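Local coordinates for protein ubiquitin-like-specific protease 2 (Saccharomyces cerevisiae, PDB 5LNB) that removes SUMO from modified proteins as a cysteine protease of the peptidase C48 family, the chain here carrying its catalytic domain, at residues 20-25 and 34-39; 54-59 and 270-275; 112-117 and 225-230; 126-131 and 159-164. All coordinates share one frame; numbering follows the deposited sequence.

Interaction 1 of 4, residues 20-25 and 34-39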
loop_
_atom_site.group_PDB
_atom_site.type_symbol
_atom_site.label_atom_id
_atom_site.label_comp_id
_atom_site.label_asym_id
_atom_site.label_seq_id
_atom_site.Cartn_x
_atom_site.Cartn_y
_atom_site.Cartn_z
ATOM N N LYS A 20 25.587 2.206 3.013
ATOM C CA LYS A 20 26.132 1.698 4.244
ATOM C C LYS A 20 26.563 2.901 5.077
ATOM O O LYS A 20 27.299 3.765 4.573
ATOM C CB LYS A 20 27.321 0.775 3.955
ATOM C CG LYS A 20 27.597 -0.272 5.005
ATOM C CD LYS A 20 28.835 -1.082 4.628
ATOM C CE LYS A 20 29.607 -1.555 5.861
ATOM N NZ LYS A 20 30.877 -2.252 5.493
ATOM N N PRO A 21 26.118 3.007 6.337
ATOM C CA PRO A 21 25.272 2.017 7.014
ATOM C C PRO A 21 23.845 1.931 6.462
ATOM O O PRO A 21 23.404 2.769 5.668
ATOM C CB PRO A 21 25.253 2.515 8.458
ATOM C CG PRO A 21 25.453 3.989 8.341
ATOM C CD PRO A 21 26.393 4.177 7.191
ATOM N N SER A 22 23.121 0.904 6.891
ATOM C CA SER A 22 21.729 0.782 6.496
ATOM C C SER A 22 20.922 1.946 7.057
ATOM O O SER A 22 21.177 2.428 8.162
ATOM C CB SER A 22 21.154 -0.544 6.985
ATOM O OG SER A 22 21.959 -1.623 6.551
ATOM N N LEU A 23 19.950 2.407 6.278
ATOM C CA LEU A 23 19.037 3.431 6.760
ATOM C C LEU A 23 18.161 2.873 7.875
ATOM O O LEU A 23 17.551 1.809 7.737
ATOM C CB LEU A 23 18.163 3.948 5.619
ATOM C CG LEU A 23 16.978 4.825 6.024
ATOM C CD1 LEU A 23 17.450 6.077 6.767
ATOM C CD2 LEU A 23 16.156 5.174 4.794
ATOM N N CYS A 24 18.102 3.598 8.983
ATOM C CA CYS A 24 17.189 3.302 10.076
ATOM C C CYS A 24 16.267 4.507 10.220
ATOM O O CYS A 24 16.711 5.593 10.602
ATOM C CB CYS A 24 17.957 3.019 11.365
ATOM S SG CYS A 24 16.916 2.455 12.695
ATOM N N TYR A 25 14.994 4.334 9.891
ATOM C CA TYR A 25 14.058 5.447 9.849
ATOM C C TYR A 25 12.973 5.260 10.902
ATOM O O TYR A 25 12.394 4.174 11.019
ATOM C CB TYR A 25 13.444 5.586 8.457
ATOM C CG TYR A 25 12.785 6.921 8.243
ATOM C CD1 TYR A 25 11.413 7.089 8.439
ATOM C CD2 TYR A 25 13.535 8.023 7.866
ATOM C CE1 TYR A 25 10.815 8.324 8.247
ATOM C CE2 TYR A 25 12.950 9.251 7.672
ATOM C CZ TYR A 25 11.596 9.397 7.862
ATOM O OH TYR A 25 11.046 10.639 7.668
ATOM N N THR A 34 14.384 -0.548 8.904
ATOM C CA THR A 34 15.768 -0.638 8.463
ATOM C C THR A 34 15.794 -0.989 6.985
ATOM O O THR A 34 15.161 -1.965 6.565
ATOM C CB THR A 34 16.546 -1.679 9.270
ATOM O OG1 THR A 34 16.726 -1.208 10.615
ATOM C CG2 THR A 34 17.908 -1.929 8.639
ATOM N N ILE A 35 16.505 -0.189 6.198
ATOM C CA ILE A 35 16.642 -0.412 4.763
ATOM C C ILE A 35 18.109 -0.689 4.487
ATOM O O ILE A 35 18.953 0.204 4.655
ATOM C CB ILE A 35 16.149 0.788 3.946
ATOM C CG1 ILE A 35 14.658 1.031 4.204
ATOM C CG2 ILE A 35 16.475 0.586 2.469
ATOM C CD1 ILE A 35 13.794 -0.168 3.918
ATOM N N THR A 36 18.420 -1.912 4.058
ATOM C CA THR A 36 19.795 -2.293 3.773
ATOM C C THR A 36 20.113 -2.084 2.297
ATOM O O THR A 36 19.230 -1.813 1.473
ATOM C CB THR A 36 20.061 -3.752 4.155
ATOM O OG1 THR A 36 19.356 -4.617 3.258
ATOM C CG2 THR A 36 19.643 -4.042 5.602
ATOM N N ASN A 37 21.406 -2.220 1.964
ATOM C CA ASN A 37 21.810 -2.126 0.568
ATOM C C ASN A 37 21.145 -3.212 -0.266
ATOM O O ASN A 37 20.749 -2.970 -1.410
ATOM C CB ASN A 37 23.329 -2.212 0.440
ATOM C CG ASN A 37 23.795 -2.081 -1.001
ATOM O OD1 ASN A 37 23.648 -1.025 -1.609
ATOM N ND2 ASN A 37 24.348 -3.157 -1.555
ATOM N N GLN A 38 21.004 -4.415 0.298
ATOM C CA GLN A 38 20.315 -5.491 -0.401
ATOM C C GLN A 38 18.901 -5.080 -0.813
ATOM O O GLN A 38 18.411 -5.515 -1.858
ATOM C CB GLN A 38 20.288 -6.741 0.485
ATOM C CG GLN A 38 20.347 -8.064 -0.265
ATOM C CD GLN A 38 21.658 -8.276 -1.030
ATOM O OE1 GLN A 38 21.706 -9.058 -1.982
ATOM N NE2 GLN A 38 22.724 -7.586 -0.613
ATOM N N ASP A 39 18.235 -4.235 -0.013
ATOM C CA ASP A 39 16.904 -3.739 -0.372
ATOM C C ASP A 39 16.997 -2.585 -1.363
ATOM O O ASP A 39 16.279 -2.546 -2.368
ATOM C CB ASP A 39 16.146 -3.277 0.882
ATOM C CG ASP A 39 16.105 -4.333 1.974
ATOM O OD1 ASP A 39 15.864 -5.512 1.652
ATOM O OD2 ASP A 39 16.314 -3.982 3.157
HETATM O O HOH W 1 23.235 -1.642 4.101
#
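Ser-22 and Leu-23 run antiparallel to Thr-34, Ile-35 and Thr-36 where the two strands of a beta hairpin meet. Leu-23 and Ile-35 form a hydrogen-bonded pair: Ile-35 N donates to Leu-23 O at 2.7 Å, nearly straight and in the carbonyl plane, whereas Leu-23 N reaches Ile-35 O at 2.9 Å through a more bent bond. Ser-22 leads off the end of this pairing. Its CB rests on Ile-35 O at 3.3 Å and, on another flank, comes 3.9 Å from Thr-34 CG2. With chi1 at -54°, its OG stands beside the backbone N and lies 3.5 Å from Thr-36 CG2. The same OG is 2.8 Å from a water, which also accepts from Asn-37 N at 2.9 Å. On the buried face of the hairpin, Leu-23 CB meets Ile-35 CB; beyond them lie Leu-272 and Phe-56. Thr-36 is the N-cap of helix 37-40, and its backbone N donates to Asp-39 OD2 at 3.1 Å. Polar groups thus hold the passage from strand to helix: the water ties the first N-H of the helix to the serine hydroxyl, while the carboxylate of Asp-39 folds back onto the capping residue.

Interaction 2 of 4, residues 54-59 and 270-275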
loop_
_atom_site.group_PDB
_atom_site.type_symbol
_atom_site.label_atom_id
_atom_site.label_comp_id
_atom_site.label_asym_id
_atom_site.label_seq_id
_atom_site.Cartn_x
_atom_site.Cartn_y
_atom_site.Cartn_z
ATOM N N LEU A 54 8.905 -1.740 -0.656
ATOM C CA LEU A 54 7.500 -1.404 -0.840
ATOM C C LEU A 54 6.827 -1.078 0.489
ATOM O O LEU A 54 6.102 -0.081 0.590
ATOM C CB LEU A 54 6.775 -2.538 -1.556
ATOM C CG LEU A 54 5.376 -2.095 -1.973
ATOM C CD1 LEU A 54 5.125 -2.546 -3.374
ATOM C CD2 LEU A 54 4.328 -2.653 -0.995
ATOM N N ASP A 55 7.051 -1.899 1.525
ATOM C CA ASP A 55 6.403 -1.608 2.807
ATOM C C ASP A 55 6.939 -0.314 3.414
ATOM O O ASP A 55 6.183 0.441 4.033
ATOM C CB ASP A 55 6.546 -2.786 3.785
ATOM C CG ASP A 55 5.715 -4.006 3.364
ATOM O OD1 ASP A 55 4.616 -3.819 2.831
ATOM O OD2 ASP A 55 6.161 -5.156 3.544
ATOM N N PHE A 56 8.230 -0.018 3.229
ATOM C CA PHE A 56 8.743 1.252 3.723
ATOM C C PHE A 56 8.034 2.428 3.066
ATOM O O PHE A 56 7.596 3.364 3.745
ATOM C CB PHE A 56 10.245 1.371 3.494
ATOM C CG PHE A 56 10.771 2.735 3.829
ATOM C CD1 PHE A 56 10.943 3.114 5.146
ATOM C CD2 PHE A 56 11.050 3.654 2.833
ATOM C CE1 PHE A 56 11.420 4.373 5.465
ATOM C CE2 PHE A 56 11.518 4.917 3.152
ATOM C CZ PHE A 56 11.701 5.272 4.471
ATOM N N PHE A 57 7.911 2.405 1.739
ATOM C CA PHE A 57 7.394 3.577 1.046
ATOM C C PHE A 57 5.884 3.733 1.172
ATOM O O PHE A 57 5.391 4.866 1.214
ATOM C CB PHE A 57 7.800 3.533 -0.418
ATOM C CG PHE A 57 9.104 4.199 -0.685
ATOM C CD1 PHE A 57 9.266 5.553 -0.413
ATOM C CD2 PHE A 57 10.172 3.489 -1.212
ATOM C CE1 PHE A 57 10.482 6.195 -0.661
ATOM C CE2 PHE A 57 11.386 4.130 -1.475
ATOM C CZ PHE A 57 11.535 5.481 -1.200
ATOM N N THR A 58 5.119 2.641 1.230
ATOM C CA THR A 58 3.697 2.813 1.504
ATOM C C THR A 58 3.506 3.473 2.863
ATOM O O THR A 58 2.727 4.423 3.001
ATOM C CB THR A 58 2.960 1.469 1.444
ATOM O OG1 THR A 58 3.463 0.592 2.460
ATOM C CG2 THR A 58 3.134 0.818 0.075
ATOM N N LYS A 59 4.249 3.007 3.866
ATOM C CA LYS A 59 4.269 3.671 5.162
ATOM C C LYS A 59 4.731 5.117 5.026
ATOM O O LYS A 59 4.111 6.035 5.574
ATOM C CB LYS A 59 5.178 2.899 6.111
ATOM C CG LYS A 59 5.287 3.484 7.497
ATOM C CD LYS A 59 4.033 3.215 8.291
ATOM C CE LYS A 59 4.266 3.445 9.795
ATOM N NZ LYS A 59 2.984 3.659 10.525
ATOM N N HIS A 270 16.617 8.456 -5.082
ATOM C CA HIS A 270 17.046 9.745 -4.552
ATOM C C HIS A 270 16.437 10.011 -3.180
ATOM O O HIS A 270 17.102 10.566 -2.300
ATOM C CB HIS A 270 16.684 10.867 -5.527
ATOM C CG HIS A 270 17.290 12.192 -5.168
ATOM N ND1 HIS A 270 16.540 13.266 -4.737
ATOM C CD2 HIS A 270 18.580 12.609 -5.161
ATOM C CE1 HIS A 270 17.338 14.290 -4.490
ATOM N NE2 HIS A 270 18.582 13.917 -4.739
ATOM N N THR A 271 15.174 9.633 -2.978
ATOM C CA THR A 271 14.550 9.855 -1.677
ATOM C C THR A 271 15.241 9.036 -0.593
ATOM O O THR A 271 15.619 9.567 0.458
ATOM C CB THR A 271 13.061 9.512 -1.731
ATOM O OG1 THR A 271 12.396 10.382 -2.657
ATOM C CG2 THR A 271 12.438 9.655 -0.347
ATOM N N LEU A 272 15.405 7.733 -0.831
ATOM C CA LEU A 272 16.072 6.879 0.144
ATOM C C LEU A 272 17.501 7.348 0.383
ATOM O O LEU A 272 17.917 7.566 1.528
ATOM C CB LEU A 272 16.047 5.430 -0.338
ATOM C CG LEU A 272 14.817 4.619 0.036
ATOM C CD1 LEU A 272 14.945 3.193 -0.494
ATOM C CD2 LEU A 272 14.647 4.621 1.562
ATOM N N LYS A 273 18.266 7.513 -0.698
ATOM C CA LYS A 273 19.638 7.986 -0.584
ATOM C C LYS A 273 19.712 9.233 0.287
ATOM O O LYS A 273 20.582 9.353 1.153
ATOM C CB LYS A 273 20.209 8.258 -1.979
ATOM C CG LYS A 273 21.708 8.526 -1.974
ATOM C CD LYS A 273 22.445 7.351 -1.339
ATOM C CE LYS A 273 23.827 7.736 -0.850
ATOM N NZ LYS A 273 24.419 6.621 -0.067
ATOM N N LEU A 274 18.788 10.168 0.075
ATOM C CA LEU A 274 18.770 11.397 0.860
ATOM C C LEU A 274 18.474 11.106 2.329
ATOM O O LEU A 274 19.148 11.632 3.225
ATOM C CB LEU A 274 17.744 12.358 0.266
ATOM C CG LEU A 274 17.631 13.798 0.760
ATOM C CD1 LEU A 274 18.951 14.311 1.317
ATOM C CD2 LEU A 274 17.160 14.667 -0.407
ATOM N N LEU A 275 17.465 10.266 2.597
ATOM C CA LEU A 275 17.165 9.893 3.976
ATOM C C LEU A 275 18.371 9.249 4.652
ATOM O O LEU A 275 18.589 9.440 5.857
ATOM C CB LEU A 275 15.962 8.947 4.024
ATOM C CG LEU A 275 14.592 9.530 3.663
ATOM C CD1 LEU A 275 13.507 8.467 3.774
ATOM C CD2 LEU A 275 14.251 10.729 4.544
#
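Phe-56, with CG anti to the backbone N (chi1 173°), carries its ring from helix 51-67 toward Leu-272 and Leu-275, while the ring of Phe-57, at chi1 -90°, leaves its helix in a different direction and still reaches the same partner helix. The two rings also pack on each other, CD2 of Phe-56 standing 4.0 Å above the centre of the Phe-57 ring. Leu-272 lies across the outer ends of both rings and divides its atoms between them: CD2 touches Phe-56 CE2 at 3.5 Å, and CG lies 3.6 Å from Phe-57 CZ, with CD1 beside CE2 of that ring. Two further residues meet ring edges. Leu-275 CD1 comes in the plane of the Phe-56 ring, 3.7 Å from CZ, and Thr-271 CG2 lies in the plane of the Phe-57 ring, 4.0 Å from CE1; the Thr-271 hydroxyl is turned to the carbonyl of Asn-267 in its own helix. An alanine at Leu-272 would keep only CB, and both phenylalanine rings would probably lose their shared partner, opening a gap between the helices. The segment axes stay 12.6 Å apart and cross at 85°, so the contact is made by side chains, chiefly the two phenylalanines and Leu-272. This is nearly perpendicular helix packing through an aromatic and aliphatic core, joining helix 51-67 to the long helix 264-285 near the end of the chain.

Interaction 3 of 4, residues 112-117 and 225-230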
loop_
_atom_site.group_PDB
_atom_site.type_symbol
_atom_site.label_atom_id
_atom_site.label_comp_id
_atom_site.label_asym_id
_atom_site.label_seq_id
_atom_site.Cartn_x
_atom_site.Cartn_y
_atom_site.Cartn_z
ATOM N N TYR A 112 -9.952 3.924 5.348
ATOM C CA TYR A 112 -9.112 3.319 4.308
ATOM C C TYR A 112 -8.278 2.216 4.938
ATOM O O TYR A 112 -7.490 2.477 5.848
ATOM C CB TYR A 112 -8.192 4.359 3.635
ATOM C CG TYR A 112 -8.868 5.694 3.406
ATOM C CD1 TYR A 112 -9.821 5.857 2.404
ATOM C CD2 TYR A 112 -8.575 6.784 4.216
ATOM C CE1 TYR A 112 -10.467 7.086 2.220
ATOM C CE2 TYR A 112 -9.201 8.007 4.037
ATOM C CZ TYR A 112 -10.148 8.151 3.047
ATOM O OH TYR A 112 -10.758 9.369 2.899
ATOM N N VAL A 113 -8.447 0.987 4.467
ATOM C CA VAL A 113 -7.584 -0.120 4.869
ATOM C C VAL A 113 -6.782 -0.529 3.639
ATOM O O VAL A 113 -7.359 -0.940 2.621
ATOM C CB VAL A 113 -8.380 -1.296 5.448
ATOM C CG1 VAL A 113 -7.436 -2.406 5.902
ATOM C CG2 VAL A 113 -9.253 -0.824 6.624
ATOM N N VAL A 114 -5.460 -0.395 3.725
ATOM C CA VAL A 114 -4.574 -0.505 2.570
ATOM C C VAL A 114 -3.913 -1.874 2.590
ATOM O O VAL A 114 -3.229 -2.226 3.559
ATOM C CB VAL A 114 -3.519 0.610 2.563
ATOM C CG1 VAL A 114 -2.606 0.475 1.321
ATOM C CG2 VAL A 114 -4.197 1.990 2.604
ATOM N N ILE A 115 -4.094 -2.641 1.522
ATOM C CA ILE A 115 -3.520 -3.985 1.484
ATOM C C ILE A 115 -2.721 -4.190 0.204
ATOM O O ILE A 115 -3.309 -4.472 -0.852
ATOM C CB ILE A 115 -4.608 -5.056 1.621
ATOM C CG1 ILE A 115 -5.409 -4.829 2.903
ATOM C CG2 ILE A 115 -3.977 -6.447 1.592
ATOM C CD1 ILE A 115 -6.567 -5.792 3.068
ATOM N N PRO A 116 -1.394 -4.052 0.242
ATOM C CA PRO A 116 -0.589 -4.423 -0.930
ATOM C C PRO A 116 -0.497 -5.937 -1.071
ATOM O O PRO A 116 -0.459 -6.671 -0.079
ATOM C CB PRO A 116 0.777 -3.784 -0.654
ATOM C CG PRO A 116 0.798 -3.478 0.785
ATOM C CD PRO A 116 -0.621 -3.310 1.249
ATOM N N ILE A 117 -0.470 -6.402 -2.321
ATOM C CA ILE A 117 -0.609 -7.818 -2.643
ATOM C C ILE A 117 0.570 -8.248 -3.503
ATOM O O ILE A 117 0.810 -7.676 -4.575
ATOM C CB ILE A 117 -1.946 -8.108 -3.350
ATOM C CG1 ILE A 117 -3.097 -7.852 -2.368
ATOM C CG2 ILE A 117 -1.975 -9.530 -3.900
ATOM C CD1 ILE A 117 -4.479 -8.002 -2.959
ATOM N N LYS A 225 -0.383 8.628 -4.731
ATOM C CA LYS A 225 -1.338 9.545 -5.345
ATOM C C LYS A 225 -2.670 9.519 -4.603
ATOM O O LYS A 225 -3.269 10.567 -4.345
ATOM C CB LYS A 225 -1.537 9.197 -6.818
ATOM C CG LYS A 225 -2.601 10.031 -7.519
ATOM C CD LYS A 225 -2.247 11.511 -7.548
ATOM C CE LYS A 225 -0.871 11.734 -8.174
ATOM N NZ LYS A 225 -0.616 13.176 -8.481
ATOM N N PHE A 226 -3.151 8.325 -4.254
ATOM C CA PHE A 226 -4.423 8.225 -3.541
ATOM C C PHE A 226 -4.425 9.102 -2.291
ATOM O O PHE A 226 -5.393 9.825 -2.029
ATOM C CB PHE A 226 -4.705 6.762 -3.180
ATOM C CG PHE A 226 -5.997 6.554 -2.433
ATOM C CD1 PHE A 226 -6.049 6.713 -1.046
ATOM C CD2 PHE A 226 -7.159 6.189 -3.111
ATOM C CE1 PHE A 226 -7.242 6.520 -0.349
ATOM C CE2 PHE A 226 -8.357 5.995 -2.423
ATOM C CZ PHE A 226 -8.402 6.160 -1.037
ATOM N N PHE A 227 -3.336 9.079 -1.521
ATOM C CA PHE A 227 -3.306 9.774 -0.239
ATOM C C PHE A 227 -2.844 11.222 -0.333
ATOM O O PHE A 227 -2.810 11.912 0.687
ATOM C CB PHE A 227 -2.451 9.000 0.750
ATOM C CG PHE A 227 -3.158 7.813 1.317
ATOM C CD1 PHE A 227 -4.074 7.968 2.347
ATOM C CD2 PHE A 227 -2.946 6.547 0.795
ATOM C CE1 PHE A 227 -4.748 6.877 2.858
ATOM C CE2 PHE A 227 -3.610 5.457 1.304
ATOM C CZ PHE A 227 -4.520 5.618 2.333
ATOM N N GLU A 228 -2.531 11.718 -1.526
ATOM C CA GLU A 228 -2.504 13.164 -1.681
ATOM C C GLU A 228 -3.914 13.755 -1.694
ATOM O O GLU A 228 -4.077 14.934 -1.361
ATOM C CB GLU A 228 -1.727 13.541 -2.944
ATOM C CG GLU A 228 -0.280 13.073 -2.869
ATOM C CD GLU A 228 0.532 13.335 -4.134
ATOM O OE1 GLU A 228 -0.061 13.442 -5.239
ATOM O OE2 GLU A 228 1.778 13.430 -4.011
ATOM N N ASN A 229 -4.942 12.960 -2.047
ATOM C CA ASN A 229 -6.336 13.405 -1.995
ATOM C C ASN A 229 -7.265 12.206 -2.174
ATOM O O ASN A 229 -7.667 11.882 -3.300
ATOM C CB ASN A 229 -6.619 14.467 -3.059
ATOM C CG ASN A 229 -7.996 15.105 -2.898
ATOM O OD1 ASN A 229 -8.924 14.482 -2.382
ATOM N ND2 ASN A 229 -8.133 16.346 -3.350
ATOM N N PRO A 230 -7.624 11.520 -1.086
ATOM C CA PRO A 230 -8.413 10.285 -1.214
ATOM C C PRO A 230 -9.814 10.505 -1.769
ATOM O O PRO A 230 -10.247 9.771 -2.663
ATOM C CB PRO A 230 -8.453 9.755 0.223
ATOM C CG PRO A 230 -7.208 10.319 0.850
ATOM C CD PRO A 230 -7.090 11.693 0.276
#
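Tyr-112 spreads its ring over the ends of two phenylalanines that follow each other in the chain. Phe-226 and Phe-227 both turn an edge toward the tyrosine face in offset edge-to-face pairs. For Phe-226 the planes stand at 79° and the closest atoms are its CZ and Tyr-112 CD1, 3.7 Å apart; for Phe-227 they stand at 87°, with CE1 at 4.1 Å from Tyr-112 CD2. The far end of the tyrosine rests on Pro-230, whose CB is 3.6 Å from Tyr-112 OH. Val-114, two residues on along the same side of the strand, brings CG2 to the edge of the Phe-227 ring, near its plane, 3.7 Å from CZ. The three rings make an aromatic cluster between strand 112-119 of the central mixed sheet and the C-terminal end of helix 215-228, one of the helices packed on that sheet in the Ulp1-type catalytic domain. Within the cluster the phenylalanines also hold each other: CD1 of Phe-226 lies 3.5 Å above the centre of the Phe-227 ring. Their torsions explain the fit, since Phe-226 has CG anti to the backbone N and Phe-227 has it beside that N (chi1 -78°), which brings neighbouring rings to one target. Pro-230 CA lies over a face of the Phe-226 ring, offset toward its rim. Farther out, Asn-229 OD1 caps the next helix by accepting from Glu-232 N, and Ile-62 of helix 51-67 touches both Val-114 and Phe-227. Ile-127 of the neighbouring strand packs against Tyr-112 and Phe-226.

Interaction 4 of 4, residues 126-131 and 159-164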
loop_
_atom_site.group_PDB
_atom_site.type_symbol
_atom_site.label_atom_id
_atom_site.label_comp_id
_atom_site.label_asym_id
_atom_site.label_seq_id
_atom_site.Cartn_x
_atom_site.Cartn_y
_atom_site.Cartn_z
ATOM N N CYS A 126 -4.966 -3.128 -3.064
ATOM C CA CYS A 126 -6.333 -2.662 -2.916
ATOM C C CYS A 126 -6.435 -1.774 -1.682
ATOM O O CYS A 126 -5.549 -1.752 -0.829
ATOM C CB CYS A 126 -7.328 -3.825 -2.841
ATOM S SG CYS A 126 -7.192 -4.799 -1.379
ATOM N N ILE A 127 -7.518 -1.011 -1.628
ATOM C CA ILE A 127 -7.842 -0.138 -0.512
ATOM C C ILE A 127 -9.311 -0.373 -0.188
ATOM O O ILE A 127 -10.174 -0.226 -1.065
ATOM C CB ILE A 127 -7.578 1.344 -0.832
ATOM C CG1 ILE A 127 -6.104 1.567 -1.131
ATOM C CG2 ILE A 127 -8.035 2.237 0.326
ATOM C CD1 ILE A 127 -5.729 3.030 -1.414
ATOM N N ILE A 128 -9.590 -0.773 1.048
ATOM C CA ILE A 128 -10.949 -1.097 1.469
ATOM C C ILE A 128 -11.594 0.162 2.027
ATOM O O ILE A 128 -11.064 0.773 2.962
ATOM C CB ILE A 128 -10.961 -2.220 2.514
ATOM C CG1 ILE A 128 -10.071 -3.383 2.066
ATOM C CG2 ILE A 128 -12.398 -2.693 2.756
ATOM C CD1 ILE A 128 -10.088 -4.554 3.039
ATOM N N THR A 129 -12.739 0.550 1.463
ATOM C CA THR A 129 -13.467 1.728 1.908
ATOM C C THR A 129 -14.860 1.348 2.404
ATOM O O THR A 129 -15.385 0.269 2.107
ATOM C CB THR A 129 -13.593 2.766 0.776
ATOM O OG1 THR A 129 -14.387 2.220 -0.289
ATOM C CG2 THR A 129 -12.213 3.150 0.237
ATOM N N ASN A 130 -15.460 2.264 3.164
ATOM C CA ASN A 130 -16.826 2.196 3.682
ATOM C C ASN A 130 -16.987 1.230 4.853
ATOM O O ASN A 130 -18.135 1.004 5.289
ATOM C CB ASN A 130 -17.844 1.829 2.593
ATOM C CG ASN A 130 -18.135 2.992 1.682
ATOM O OD1 ASN A 130 -17.980 4.146 2.083
ATOM N ND2 ASN A 130 -18.550 2.707 0.447
ATOM N N LEU A 131 -15.904 0.652 5.382
ATOM C CA LEU A 131 -16.043 -0.174 6.576
ATOM C C LEU A 131 -16.591 0.639 7.740
ATOM O O LEU A 131 -17.379 0.129 8.542
ATOM C CB LEU A 131 -14.706 -0.800 6.951
ATOM C CG LEU A 131 -14.111 -1.791 5.941
ATOM C CD1 LEU A 131 -12.708 -2.176 6.387
ATOM C CD2 LEU A 131 -15.006 -3.012 5.819
ATOM N N VAL A 159 -19.450 -2.170 0.917
ATOM C CA VAL A 159 -18.010 -2.141 1.142
ATOM C C VAL A 159 -17.324 -2.278 -0.210
ATOM O O VAL A 159 -17.575 -3.239 -0.945
ATOM C CB VAL A 159 -17.580 -3.264 2.095
ATOM C CG1 VAL A 159 -16.061 -3.277 2.270
ATOM C CG2 VAL A 159 -18.340 -3.170 3.448
ATOM N N ASN A 160 -16.464 -1.319 -0.545
ATOM C CA ASN A 160 -15.800 -1.288 -1.843
ATOM C C ASN A 160 -14.332 -1.609 -1.638
ATOM O O ASN A 160 -13.636 -0.915 -0.885
ATOM C CB ASN A 160 -15.967 0.069 -2.530
ATOM C CG ASN A 160 -17.417 0.387 -2.854
ATOM O OD1 ASN A 160 -18.169 -0.479 -3.286
ATOM N ND2 ASN A 160 -17.821 1.631 -2.634
ATOM N N ILE A 161 -13.868 -2.673 -2.277
ATOM C CA ILE A 161 -12.456 -3.025 -2.274
ATOM C C ILE A 161 -11.876 -2.448 -3.558
ATOM O O ILE A 161 -12.025 -3.030 -4.634
ATOM C CB ILE A 161 -12.242 -4.534 -2.166
ATOM C CG1 ILE A 161 -12.883 -5.054 -0.866
ATOM C CG2 ILE A 161 -10.738 -4.867 -2.245
ATOM C CD1 ILE A 161 -12.831 -6.551 -0.705
ATOM N N LEU A 162 -11.247 -1.280 -3.448
ATOM C CA LEU A 162 -10.714 -0.578 -4.611
ATOM C C LEU A 162 -9.385 -1.219 -5.002
ATOM O O LEU A 162 -8.387 -1.082 -4.285
ATOM C CB LEU A 162 -10.565 0.908 -4.295
ATOM C CG LEU A 162 -11.808 1.594 -3.707
ATOM C CD1 LEU A 162 -11.515 3.055 -3.336
ATOM C CD2 LEU A 162 -13.004 1.510 -4.665
ATOM N N THR A 163 -9.376 -1.929 -6.130
ATOM C CA THR A 163 -8.258 -2.764 -6.564
ATOM C C THR A 163 -7.635 -2.177 -7.826
ATOM O O THR A 163 -8.340 -1.935 -8.815
ATOM C CB THR A 163 -8.731 -4.198 -6.838
ATOM O OG1 THR A 163 -9.525 -4.655 -5.741
ATOM C CG2 THR A 163 -7.548 -5.144 -7.015
ATOM N N PHE A 164 -6.315 -1.965 -7.806
ATOM C CA PHE A 164 -5.647 -1.291 -8.914
ATOM C C PHE A 164 -4.327 -1.983 -9.243
ATOM O O PHE A 164 -3.562 -2.362 -8.350
ATOM C CB PHE A 164 -5.425 0.204 -8.613
ATOM C CG PHE A 164 -5.015 0.492 -7.187
ATOM C CD1 PHE A 164 -3.678 0.742 -6.867
ATOM C CD2 PHE A 164 -5.959 0.509 -6.163
ATOM C CE1 PHE A 164 -3.295 1.010 -5.561
ATOM C CE2 PHE A 164 -5.579 0.766 -4.851
ATOM C CZ PHE A 164 -4.243 1.024 -4.549
HETATM O O HOH W 2 -15.849 4.145 -1.825
#
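Neighbouring antiparallel strands in the middle of the mixed sheet of the catalytic domain, 122-129 and 159-164, meet here with short-segment axes 4.4 Å apart. Ile-127 and Leu-162 form a hydrogen-bonded pair, each N donating to the other's O, and Thr-129 with Asn-160 forms the next. In that second pair Thr-129 N points almost straight at Asn-160 O over 2.9 Å, while Asn-160 N approaches Thr-129 O from above the carbonyl plane at a longer 3.3 Å. On the face that carries Ile-127 and Leu-162, the CG1 branch of Ile-127 comes to the edge of the Phe-164 ring, in its plane, 3.8 Å from CE2. Farther along, Thr-129 CG2 meets Leu-162 CD1 at 3.6 Å, the two side chains crossing at about a right angle. A water 2.9 Å from Thr-129 OG1 also accepts from Asn-160 ND2. The other face holds Cys-126, Ile-128 and Ile-161: Ile-161 CG2 lies 3.6 Å from Cys-126 CB, and the sulfur lies near the same methyl, chi1 of 68° setting it between the backbone N and the carbonyl carbon. Ile-128 CG2 touches Val-159 CG1 at 3.7 Å. Replacing Ile-127 with an alanine would remove the branch at the Phe-164 edge and is likely to leave that ring, and Phe-226 of helix 215-228, with a gap beside them. Backbone bonds thus fix the strand register, and aliphatic groups on both faces give the helices flanking the sheet an apolar surface, with water reaching the polar pair at one end.

In the fold
The four contacts run from the N-terminal hairpin into the central sheet. Interaction 1 comes first along the chain; interaction 4 is nested inside the loop closed by interaction 3, which lies inside that of interaction 2. Interactions 1 and 2 have centres about 10 Å apart and touch where Leu-23 meets Leu-272, so the hairpin and helices 51-67 and 264-285 share one core. Interactions 3 and 4, about 9 Å apart, share the mixed sheet through neighbouring strands 112-119 and 122-129. Between these pairs, Leu-54 on Pro-116 joins interaction 2 to interaction 3. Helix 51-67 therefore connects the peripheral hairpin with the sheet of the protease domain, while interactions 1 and 4 lie about 32 Å apart, centre to centre.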